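Local coordinates for alginase (Pseudoalteromonas, PDB 4Q8K), which probably degrades alginate as a lyase of polysaccharide lyase family 18, cleaving the polysaccharide by elimination, at residues 169-174 with 354-359; 197-202 with 364-369; 205-210 with 286-291; 223-228 with 236-241. All coordinates share one frame; numbering follows the deposited sequence.

Contact 1. Residues 169-174 with 354-359; sequences TLVFVP and ESKVTM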
# COMPACT_ATOMS: atom_id res chain seq x y z
N THR A 169 2.57 17.42 3.90
CA THR A 169 2.08 16.62 2.78
C THR A 169 3.09 15.59 2.28
O THR A 169 4.26 15.89 2.09
CB THR A 169 1.69 17.52 1.59
OG1 THR A 169 0.96 18.65 2.06
CG2 THR A 169 0.85 16.74 0.59
N LEU A 170 2.62 14.35 2.08
CA LEU A 170 3.43 13.32 1.44
C LEU A 170 2.83 12.99 0.08
O LEU A 170 1.63 12.74 -0.04
CB LEU A 170 3.50 12.06 2.29
CG LEU A 170 4.16 12.16 3.67
CD1 LEU A 170 4.01 10.85 4.42
CD2 LEU A 170 5.64 12.53 3.53
N VAL A 171 3.67 13.00 -0.96
CA VAL A 171 3.22 12.64 -2.30
C VAL A 171 4.04 11.48 -2.83
O VAL A 171 5.25 11.58 -2.97
CB VAL A 171 3.35 13.82 -3.28
CG1 VAL A 171 3.21 13.33 -4.71
CG2 VAL A 171 2.32 14.89 -2.95
N PHE A 172 3.36 10.37 -3.12
CA PHE A 172 4.04 9.16 -3.59
C PHE A 172 3.77 8.95 -5.07
O PHE A 172 2.62 8.74 -5.48
CB PHE A 172 3.59 7.94 -2.78
CG PHE A 172 3.83 8.07 -1.30
CD1 PHE A 172 5.07 7.75 -0.75
CD2 PHE A 172 2.83 8.51 -0.45
CE1 PHE A 172 5.30 7.87 0.61
CE2 PHE A 172 3.07 8.63 0.92
CZ PHE A 172 4.29 8.31 1.44
N VAL A 173 4.84 9.01 -5.86
CA VAL A 173 4.73 8.98 -7.32
C VAL A 173 5.70 7.95 -7.89
O VAL A 173 6.82 8.29 -8.29
CB VAL A 173 5.04 10.36 -7.89
CG1 VAL A 173 3.80 11.25 -7.83
CG2 VAL A 173 6.22 11.00 -7.13
N PRO A 174 5.29 6.68 -7.91
CA PRO A 174 6.15 5.57 -8.35
C PRO A 174 6.54 5.66 -9.83
O PRO A 174 7.58 5.12 -10.20
CB PRO A 174 5.29 4.34 -8.07
CG PRO A 174 3.88 4.86 -8.11
CD PRO A 174 3.96 6.21 -7.48
N GLU A 354 -0.52 8.22 -14.89
CA GLU A 354 -0.74 9.00 -13.68
C GLU A 354 -0.93 8.02 -12.53
O GLU A 354 -1.70 7.08 -12.63
CB GLU A 354 -1.98 9.89 -13.82
CG GLU A 354 -2.21 10.85 -12.66
CD GLU A 354 -3.55 11.58 -12.75
OE1 GLU A 354 -3.60 12.76 -12.36
OE2 GLU A 354 -4.54 10.98 -13.21
N SER A 355 -0.20 8.24 -11.44
CA SER A 355 -0.40 7.47 -10.21
C SER A 355 0.21 8.22 -9.04
O SER A 355 1.39 8.06 -8.73
CB SER A 355 0.20 6.07 -10.31
OG SER A 355 -0.06 5.33 -9.11
N LYS A 356 -0.61 9.06 -8.42
CA LYS A 356 -0.15 9.93 -7.36
C LYS A 356 -1.01 9.72 -6.12
O LYS A 356 -2.20 10.01 -6.13
CB LYS A 356 -0.23 11.40 -7.79
CG LYS A 356 0.22 12.37 -6.71
CD LYS A 356 -0.07 13.81 -7.09
CE LYS A 356 0.82 14.25 -8.25
NZ LYS A 356 0.71 15.72 -8.49
N VAL A 357 -0.39 9.19 -5.07
CA VAL A 357 -1.05 9.07 -3.77
C VAL A 357 -0.57 10.19 -2.84
O VAL A 357 0.62 10.30 -2.55
CB VAL A 357 -0.82 7.69 -3.12
CG1 VAL A 357 -1.43 7.62 -1.72
CG2 VAL A 357 -1.40 6.58 -4.00
N THR A 358 -1.51 11.03 -2.41
CA THR A 358 -1.19 12.16 -1.55
C THR A 358 -1.73 11.89 -0.15
O THR A 358 -2.92 11.63 0.01
CB THR A 358 -1.81 13.47 -2.08
OG1 THR A 358 -1.32 13.72 -3.40
CG2 THR A 358 -1.45 14.64 -1.19
N MET A 359 -0.86 11.95 0.85
CA MET A 359 -1.29 11.68 2.21
C MET A 359 -1.09 12.89 3.11
O MET A 359 -0.02 13.47 3.15
CB MET A 359 -0.54 10.48 2.78
CG MET A 359 -0.91 9.18 2.12
SD MET A 359 -0.26 7.76 2.99
CE MET A 359 -0.52 6.47 1.77
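Met-359 sends its side chain off the sheet into the interior, beside Leu-170 and Phe-172 on the same face. Its CB faces CB of Leu-170 at 4.4 Å, the two residues forming a hydrogen-bonded antiparallel pair. With CG set opposite the carbonyl carbon (chi1 -69°), the chain runs on extended and crosses the Phe-172 side chain at about a right angle: CG approaches CE2 of the ring, and SD comes to 4.0 Å from the same CE2. This is a Met-aromatic contact of oblique geometry, with the sulfur 5.2 Å from the Phe-172 ring centroid. CE goes further inward and packs against Ile-224 O in the opposite sheet. The Phe-172 ring also turns an edge to the backbone of its own partner, with CD2 3.5 Å from Val-357 O, the oxygen that accepts the Phe-172 N-H. Two strands of one sheet of the lyase's beta-jelly roll meet here, 169-172 between 164-166 and 355-368, and the face bearing Leu-170, Phe-172, Val-357 and Met-359 is turned to the interior. Four nearly straight backbone bonds tie the strands; Val-357 N to Phe-172 O, at 3.1 Å, is the longest. On the other face, CG1 of Val-171 lies 3.7 Å from the aliphatic CG of Lys-356, which also brushes Val-173 CG1, while the methyls of Thr-169 and Thr-358 touch. Where the strand gives way to helix 174-177, Pro-174 CD rests 3.4 Å from Ser-355 O; the Ser-355 hydroxyl is bonded to Asn-321.

Contact 2. Residues 197-202 with 364-369; sequences LRVAMT and YTRETN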
# COMPACT_ATOMS: atom_id res chain seq x y z
N LEU A 197 14.02 -2.24 14.07
CA LEU A 197 12.89 -2.09 14.98
C LEU A 197 11.88 -3.22 14.84
O LEU A 197 10.95 -3.33 15.63
CB LEU A 197 12.17 -0.76 14.74
CG LEU A 197 12.93 0.55 14.94
CD1 LEU A 197 12.04 1.70 14.53
CD2 LEU A 197 13.38 0.70 16.39
N ARG A 198 12.06 -4.06 13.82
CA ARG A 198 11.07 -5.11 13.52
C ARG A 198 10.97 -6.19 14.58
O ARG A 198 11.97 -6.73 15.05
CB ARG A 198 11.35 -5.73 12.16
CG ARG A 198 11.34 -4.70 11.07
CD ARG A 198 11.67 -5.30 9.72
NE ARG A 198 11.87 -4.25 8.73
CZ ARG A 198 12.42 -4.45 7.53
NH1 ARG A 198 12.81 -5.66 7.16
NH2 ARG A 198 12.58 -3.43 6.70
N VAL A 199 9.73 -6.50 14.95
CA VAL A 199 9.43 -7.59 15.87
C VAL A 199 8.21 -8.33 15.36
O VAL A 199 7.74 -8.07 14.25
CB VAL A 199 9.20 -7.07 17.30
CG1 VAL A 199 10.51 -6.54 17.90
CG2 VAL A 199 8.11 -5.99 17.31
N ALA A 200 7.68 -9.25 16.15
CA ALA A 200 6.52 -10.03 15.71
C ALA A 200 5.28 -9.16 15.63
O ALA A 200 5.18 -8.13 16.30
CB ALA A 200 6.30 -11.21 16.65
N MET A 201 4.33 -9.55 14.78
CA MET A 201 3.06 -8.84 14.72
C MET A 201 2.42 -8.80 16.11
O MET A 201 1.85 -7.78 16.51
CB MET A 201 2.10 -9.50 13.72
CG MET A 201 2.47 -9.27 12.24
SD MET A 201 2.30 -7.55 11.74
CE MET A 201 0.53 -7.33 11.69
N THR A 202 2.53 -9.90 16.83
CA THR A 202 1.94 -10.04 18.16
C THR A 202 2.70 -9.28 19.25
O THR A 202 2.32 -9.34 20.42
CB THR A 202 1.86 -11.52 18.58
OG1 THR A 202 3.14 -12.13 18.42
CG2 THR A 202 0.83 -12.26 17.72
N TYR A 364 1.31 8.13 13.07
CA TYR A 364 1.79 6.79 13.28
C TYR A 364 2.24 6.62 14.71
O TYR A 364 2.99 7.41 15.19
CB TYR A 364 2.94 6.43 12.34
CG TYR A 364 3.41 5.04 12.51
CD1 TYR A 364 2.70 3.98 12.02
CD2 TYR A 364 4.55 4.78 13.20
CE1 TYR A 364 3.15 2.70 12.19
CE2 TYR A 364 5.00 3.51 13.39
CZ TYR A 364 4.31 2.47 12.90
OH TYR A 364 4.78 1.23 13.14
N THR A 365 1.76 5.60 15.36
CA THR A 365 2.25 5.25 16.68
C THR A 365 2.63 3.81 16.73
O THR A 365 2.01 2.99 16.11
CB THR A 365 1.23 5.51 17.80
OG1 THR A 365 0.23 4.52 17.73
CG2 THR A 365 0.59 6.82 17.68
N ARG A 366 3.65 3.53 17.52
CA ARG A 366 4.21 2.23 17.64
C ARG A 366 4.67 1.98 19.07
O ARG A 366 5.49 2.68 19.58
CB ARG A 366 5.41 2.13 16.74
CG ARG A 366 6.14 0.82 16.76
CD ARG A 366 7.40 0.93 15.91
NE ARG A 366 8.06 -0.35 15.80
CZ ARG A 366 7.68 -1.31 15.00
NH1 ARG A 366 6.66 -1.12 14.21
NH2 ARG A 366 8.31 -2.44 14.98
N GLU A 367 4.08 0.99 19.71
CA GLU A 367 4.53 0.51 21.02
C GLU A 367 4.81 -0.97 21.05
O GLU A 367 4.04 -1.78 20.61
CB GLU A 367 3.56 0.89 22.13
CG GLU A 367 2.11 0.88 21.76
CD GLU A 367 1.40 2.17 22.12
OE1 GLU A 367 2.00 3.24 21.98
OE2 GLU A 367 0.25 2.10 22.55
N THR A 368 5.95 -1.33 21.59
CA THR A 368 6.38 -2.71 21.55
C THR A 368 6.31 -3.38 22.93
O THR A 368 6.42 -2.72 23.95
CB THR A 368 7.80 -2.79 20.99
OG1 THR A 368 7.90 -1.93 19.87
CG2 THR A 368 8.09 -4.17 20.55
N ASN A 369 6.14 -4.69 22.94
CA ASN A 369 5.95 -5.45 24.18
C ASN A 369 6.67 -6.78 24.10
O ASN A 369 7.76 -6.79 23.45
CB ASN A 369 4.47 -5.65 24.45
CG ASN A 369 4.17 -5.90 25.91
OD1 ASN A 369 4.55 -6.93 26.45
ND2 ASN A 369 3.45 -4.98 26.55
O HOH W 1 9.66 -1.06 17.80
O HOH W 2 7.51 -4.88 13.84
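The guanidinium of Arg-366 is gripped round its rim, while Val-199 CG2 and Arg-198 CA come near it only obliquely. NH2 donates to Leu-197 O at 2.9 Å, but the bond is bent (142° at the hydrogen) and the donor stands above the plane of that carbonyl. Water 2, in the guanidinium plane, takes a second N-H of NH2 and also the backbone N-H of Val-199, at 3.0 Å from Val-199 N. A further in-plane edge is used by water 1, which lies 2.7 Å from Arg-366 NE and bridges to Thr-368 OG1. NH1 turns back along its own strand to Tyr-364 OH, 3.2 Å away, and that hydroxyl is bonded in turn to Glu-206. The loop 197-202 carries the chain from strand 186-193 in one sheet of the jelly roll to strand 204-216 in the other, and here it is fastened to the end of the C-terminal strand 355-368. Arg-366 can span the gap because CG stands anti to the backbone N (chi1 179°) and the chain is extended from there to NE. Beside it, Val-199 CG2 and Thr-368 CG2 meet tip to tip at 3.7 Å, a small apolar patch at the protein surface.

Contact 3. Residues 205-210 with 286-291; sequences YEVFEA and NLRVVN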
# COMPACT_ATOMS: atom_id res chain seq x y z
N TYR A 205 1.75 -2.74 19.25
CA TYR A 205 0.53 -2.03 19.03
C TYR A 205 0.86 -0.86 18.09
O TYR A 205 1.59 0.00 18.46
CB TYR A 205 -0.10 -1.56 20.35
CG TYR A 205 -1.35 -0.76 20.15
CD1 TYR A 205 -2.56 -1.36 19.95
CD2 TYR A 205 -1.30 0.60 20.12
CE1 TYR A 205 -3.68 -0.63 19.75
CE2 TYR A 205 -2.41 1.33 19.90
CZ TYR A 205 -3.60 0.71 19.73
OH TYR A 205 -4.68 1.46 19.51
N GLU A 206 0.35 -0.89 16.87
CA GLU A 206 0.57 0.18 15.90
C GLU A 206 -0.71 0.76 15.39
O GLU A 206 -1.64 0.05 15.15
CB GLU A 206 1.19 -0.33 14.63
CG GLU A 206 2.44 -1.07 14.71
CD GLU A 206 2.76 -1.70 13.36
OE1 GLU A 206 3.38 -1.02 12.57
OE2 GLU A 206 2.38 -2.85 13.15
N VAL A 207 -0.69 2.05 15.17
CA VAL A 207 -1.81 2.72 14.55
C VAL A 207 -1.27 3.62 13.45
O VAL A 207 -0.39 4.45 13.71
CB VAL A 207 -2.56 3.60 15.57
CG1 VAL A 207 -3.68 4.36 14.88
CG2 VAL A 207 -3.11 2.74 16.72
N PHE A 208 -1.77 3.45 12.23
CA PHE A 208 -1.46 4.37 11.15
C PHE A 208 -2.77 4.97 10.67
O PHE A 208 -3.74 4.25 10.44
CB PHE A 208 -0.75 3.65 9.99
CG PHE A 208 -0.52 4.52 8.78
CD1 PHE A 208 0.62 5.29 8.67
CD2 PHE A 208 -1.45 4.56 7.74
CE1 PHE A 208 0.84 6.09 7.55
CE2 PHE A 208 -1.24 5.36 6.63
CZ PHE A 208 -0.09 6.12 6.53
N GLU A 209 -2.80 6.29 10.55
CA GLU A 209 -3.96 6.97 10.00
C GLU A 209 -3.49 8.03 9.01
O GLU A 209 -2.47 8.68 9.23
CB GLU A 209 -4.81 7.61 11.10
CG GLU A 209 -6.11 8.21 10.58
CD GLU A 209 -7.18 8.38 11.66
OE1 GLU A 209 -6.88 8.18 12.85
OE2 GLU A 209 -8.33 8.70 11.29
N ALA A 210 -4.24 8.18 7.93
CA ALA A 210 -3.94 9.19 6.93
C ALA A 210 -5.20 9.56 6.15
O ALA A 210 -6.11 8.74 5.99
CB ALA A 210 -2.86 8.68 5.99
N ASN A 286 -10.45 8.49 4.15
CA ASN A 286 -9.67 8.34 5.36
C ASN A 286 -9.27 6.89 5.57
O ASN A 286 -10.11 5.99 5.45
CB ASN A 286 -10.47 8.84 6.57
CG ASN A 286 -9.60 9.05 7.80
OD1 ASN A 286 -8.89 10.04 7.91
ND2 ASN A 286 -9.66 8.11 8.74
N LEU A 287 -8.00 6.67 5.87
CA LEU A 287 -7.48 5.33 6.09
C LEU A 287 -6.96 5.18 7.52
O LEU A 287 -6.15 5.97 7.98
CB LEU A 287 -6.35 5.01 5.11
CG LEU A 287 -5.69 3.64 5.27
CD1 LEU A 287 -6.66 2.51 4.96
CD2 LEU A 287 -4.46 3.54 4.36
N ARG A 288 -7.44 4.16 8.22
CA ARG A 288 -6.90 3.83 9.54
C ARG A 288 -6.56 2.35 9.61
O ARG A 288 -7.41 1.49 9.40
CB ARG A 288 -7.89 4.20 10.66
CG ARG A 288 -7.30 4.04 12.06
CD ARG A 288 -8.16 4.77 13.12
NE ARG A 288 -7.50 4.83 14.42
CZ ARG A 288 -7.76 3.99 15.41
NH1 ARG A 288 -7.12 4.08 16.58
NH2 ARG A 288 -8.67 3.05 15.24
N VAL A 289 -5.30 2.06 9.90
CA VAL A 289 -4.83 0.69 10.03
C VAL A 289 -4.32 0.50 11.44
O VAL A 289 -3.45 1.24 11.90
CB VAL A 289 -3.68 0.39 9.04
CG1 VAL A 289 -3.20 -1.03 9.20
CG2 VAL A 289 -4.15 0.64 7.62
N VAL A 290 -4.87 -0.49 12.14
CA VAL A 290 -4.43 -0.80 13.49
C VAL A 290 -3.94 -2.23 13.59
O VAL A 290 -4.61 -3.15 13.13
CB VAL A 290 -5.59 -0.62 14.50
CG1 VAL A 290 -5.09 -0.88 15.91
CG2 VAL A 290 -6.19 0.77 14.37
N ASN A 291 -2.75 -2.41 14.16
CA ASN A 291 -2.28 -3.72 14.52
C ASN A 291 -2.26 -3.81 16.03
O ASN A 291 -1.35 -3.30 16.67
CB ASN A 291 -0.86 -3.98 14.02
CG ASN A 291 -0.29 -5.26 14.57
OD1 ASN A 291 -1.03 -6.19 14.93
ND2 ASN A 291 1.03 -5.33 14.65
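Glu-206 and Asn-291 join side chain to side chain as well as through the backbone, at the buried face of this antiparallel strand pair. Asn-291 ND2 donates, with the acceptor in its amide plane, to the anti lone pair of Glu-206 OE2 at 3.2 Å, and the carboxylate and amide planes stand 80° apart. Gly-294 N at OD1 and Met-201 O at ND2 fix the amide further. Glu-206 OE2 is also bonded to His-227 NE2 and OE1 to Tyr-364 OH, so both oxygens of this buried carboxylate are engaged. Farther along this face, the edge of the Phe-208 ring faces Leu-287 CD2 (4.3 Å from CE2), and Phe-208 and Val-289 pack CB to CB. Six backbone bonds run between the strands, among them Val-289 N to Phe-208 O at 2.7 Å.

The opposite face, partly exposed at Glu-209 and Arg-288, is looser and more polar. Glu-209 stretches out, CG anti to its own amide nitrogen (chi1 -174°), until OE2 accepts from Asn-286 ND2 at 2.9 Å; its OE1 reaches only a long salt bridge with Arg-288 NE, 3.8 Å away. The guanidinium of Arg-288 lies flat over Val-290 CG2, 3.5 Å from its plane and toward the rim, with Val-207 CG1 approaching obliquely. Strands 204-216 and 284-292 are neighbours in one jelly-roll sheet, whose face with Phe-208 and Val-289 packs on Phe-317 of the second.

Contact 4. Residues 223-228 with 236-241; sequences IISQHH and SKVYVS. With SO4 (sulfate ion), chain C.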
# COMPACT_ATOMS: atom_id res chain seq x y z
N ILE A 223 -0.82 -0.83 -4.10
CA ILE A 223 -0.91 -1.13 -2.67
C ILE A 223 -0.42 0.10 -1.91
O ILE A 223 0.70 0.57 -2.14
CB ILE A 223 -0.08 -2.38 -2.30
CG1 ILE A 223 -0.60 -3.63 -3.03
CG2 ILE A 223 -0.09 -2.63 -0.77
CD1 ILE A 223 0.31 -4.82 -2.86
N ILE A 224 -1.26 0.63 -1.02
CA ILE A 224 -0.95 1.91 -0.36
C ILE A 224 -0.56 1.74 1.10
O ILE A 224 -0.10 2.68 1.74
CB ILE A 224 -2.11 2.95 -0.46
CG1 ILE A 224 -3.36 2.47 0.29
CG2 ILE A 224 -2.46 3.29 -1.92
CD1 ILE A 224 -4.43 3.53 0.39
N SER A 225 -0.74 0.53 1.62
CA SER A 225 -0.25 0.21 2.96
C SER A 225 -0.20 -1.31 3.12
O SER A 225 -1.03 -2.03 2.58
CB SER A 225 -1.10 0.89 4.05
OG SER A 225 -2.34 0.23 4.23
N GLN A 226 0.79 -1.80 3.86
CA GLN A 226 0.89 -3.23 4.07
C GLN A 226 1.76 -3.61 5.26
O GLN A 226 2.70 -2.89 5.60
CB GLN A 226 1.41 -3.93 2.82
CG GLN A 226 2.79 -3.50 2.41
CD GLN A 226 3.28 -4.28 1.21
OE1 GLN A 226 3.55 -5.47 1.31
NE2 GLN A 226 3.39 -3.60 0.08
N HIS A 227 1.42 -4.73 5.88
CA HIS A 227 2.33 -5.37 6.80
C HIS A 227 3.05 -6.45 6.00
O HIS A 227 2.42 -7.32 5.40
CB HIS A 227 1.59 -5.96 8.01
CG HIS A 227 1.17 -4.93 9.02
ND1 HIS A 227 -0.07 -4.33 9.00
CD2 HIS A 227 1.85 -4.37 10.05
CE1 HIS A 227 -0.15 -3.46 9.99
NE2 HIS A 227 1.00 -3.46 10.64
N HIS A 228 4.37 -6.38 5.97
CA HIS A 228 5.17 -7.30 5.19
C HIS A 228 5.79 -8.34 6.12
O HIS A 228 6.14 -8.02 7.27
CB HIS A 228 6.25 -6.51 4.46
CG HIS A 228 6.97 -7.27 3.40
ND1 HIS A 228 6.79 -7.01 2.05
CD2 HIS A 228 7.88 -8.26 3.47
CE1 HIS A 228 7.56 -7.83 1.34
NE2 HIS A 228 8.23 -8.60 2.18
N SER A 236 -0.84 -8.02 5.72
CA SER A 236 -1.97 -7.16 5.43
C SER A 236 -1.63 -6.32 4.20
O SER A 236 -0.50 -5.90 4.03
CB SER A 236 -2.28 -6.25 6.62
OG SER A 236 -1.45 -5.10 6.61
N LYS A 237 -2.62 -6.08 3.35
CA LYS A 237 -2.42 -5.23 2.18
C LYS A 237 -3.69 -4.43 1.91
O LYS A 237 -4.78 -4.99 1.90
CB LYS A 237 -2.08 -6.07 0.95
CG LYS A 237 -0.71 -6.70 1.00
CD LYS A 237 -0.53 -7.73 -0.12
CE LYS A 237 -1.41 -8.96 0.13
NZ LYS A 237 -1.24 -9.97 -0.95
N VAL A 238 -3.54 -3.14 1.71
CA VAL A 238 -4.67 -2.28 1.36
C VAL A 238 -4.47 -1.83 -0.07
O VAL A 238 -3.39 -1.32 -0.42
CB VAL A 238 -4.77 -1.05 2.26
CG1 VAL A 238 -5.95 -0.18 1.85
CG2 VAL A 238 -4.90 -1.48 3.72
N TYR A 239 -5.50 -2.00 -0.90
CA TYR A 239 -5.39 -1.74 -2.34
C TYR A 239 -6.31 -0.63 -2.80
O TYR A 239 -7.40 -0.42 -2.27
CB TYR A 239 -5.80 -2.95 -3.17
CG TYR A 239 -5.00 -4.22 -3.00
CD1 TYR A 239 -5.14 -5.00 -1.87
CD2 TYR A 239 -4.15 -4.67 -4.02
CE1 TYR A 239 -4.44 -6.17 -1.72
CE2 TYR A 239 -3.44 -5.85 -3.88
CZ TYR A 239 -3.59 -6.59 -2.73
OH TYR A 239 -2.90 -7.77 -2.57
N VAL A 240 -5.86 0.05 -3.85
CA VAL A 240 -6.70 0.92 -4.64
C VAL A 240 -6.57 0.39 -6.08
O VAL A 240 -5.48 0.42 -6.66
CB VAL A 240 -6.28 2.39 -4.55
CG1 VAL A 240 -7.16 3.26 -5.43
CG2 VAL A 240 -6.33 2.86 -3.10
N SER A 241 -7.66 -0.11 -6.64
CA SER A 241 -7.57 -1.07 -7.74
C SER A 241 -8.71 -0.94 -8.74
O SER A 241 -9.88 -0.92 -8.36
CB SER A 241 -7.55 -2.49 -7.15
OG SER A 241 -7.60 -3.49 -8.14
S SO4 C . -2.91 -9.85 -5.83
O1 SO4 C . -3.89 -8.85 -6.22
O2 SO4 C . -2.32 -10.47 -7.01
O3 SO4 C . -1.87 -9.15 -5.06
O4 SO4 C . -3.53 -10.87 -4.99
O HOH W 3 -2.30 -2.46 5.77
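This is an antiparallel beta-hairpin contact close to the centre of the chain, between strands 221-228 and 234-241 in the sheet that faces the one containing strand 204-216. The turnward end is held by Ser-236 and His-227. Ser-236 OG lies at the edge of the imidazole, 2.9 Å from His-227 ND1, and also accepts the His-227 N-H, which is shared with Ser-236 O. Since His-227 NE2 is bonded to Glu-206 in the other sheet, the ring is fixed through both nitrogens. Water 3 bridges Ser-236 OG to Ser-225 OG, 3.1 Å from the latter.

Farther along, Ile-224 and Ser-225 together stand opposite Val-238: Ile-224 N donates to Val-238 O at 2.9 Å, whereas Val-238 N donates to Ser-225 O. The extra residue is a beta bulge, and Ile-224 has the near-zero psi (-10°) that makes room for it. Beyond it, Ile-223 CG1 sits over the face of the Tyr-239 ring, 4.1 Å from the centroid, in a CH-pi contact. The Tyr-239 hydroxyl donates to sulfate O3 at 3.0 Å, an ion probably from the crystallisation liquor that Lys-221 also binds. Lys-237 NZ makes a salt bridge with Glu-271 and a weak bond to Tyr-239 OH. Gln-226, His-227 and His-228 probably take the place of the Gln-Ile/Val-His motif of family 7 jelly-roll alginate lyases, with histidine in the middle.

Overall arrangement
The four contacts belong to a beta-jelly roll of two facing antiparallel sheets. Contacts 1, 2 and 3 draw on one sheet, in which strand 355-368 lies between 169-172 and 204-216; contacts 1 and 2 use opposite ends of that strand, their centres about 26 Å apart. Contact 4 lies in the other sheet, about 12 Å from contact 3 between centres, and Glu-206 with His-227 bridges the sheets. Along the chain, contact 4 falls within the span of contact 3, which in turn falls within those of contacts 1 and 2, so that the C-terminal strand closes the domain onto its early segments. Strand 234-241 then leads to Asp-242, a calcium ligand.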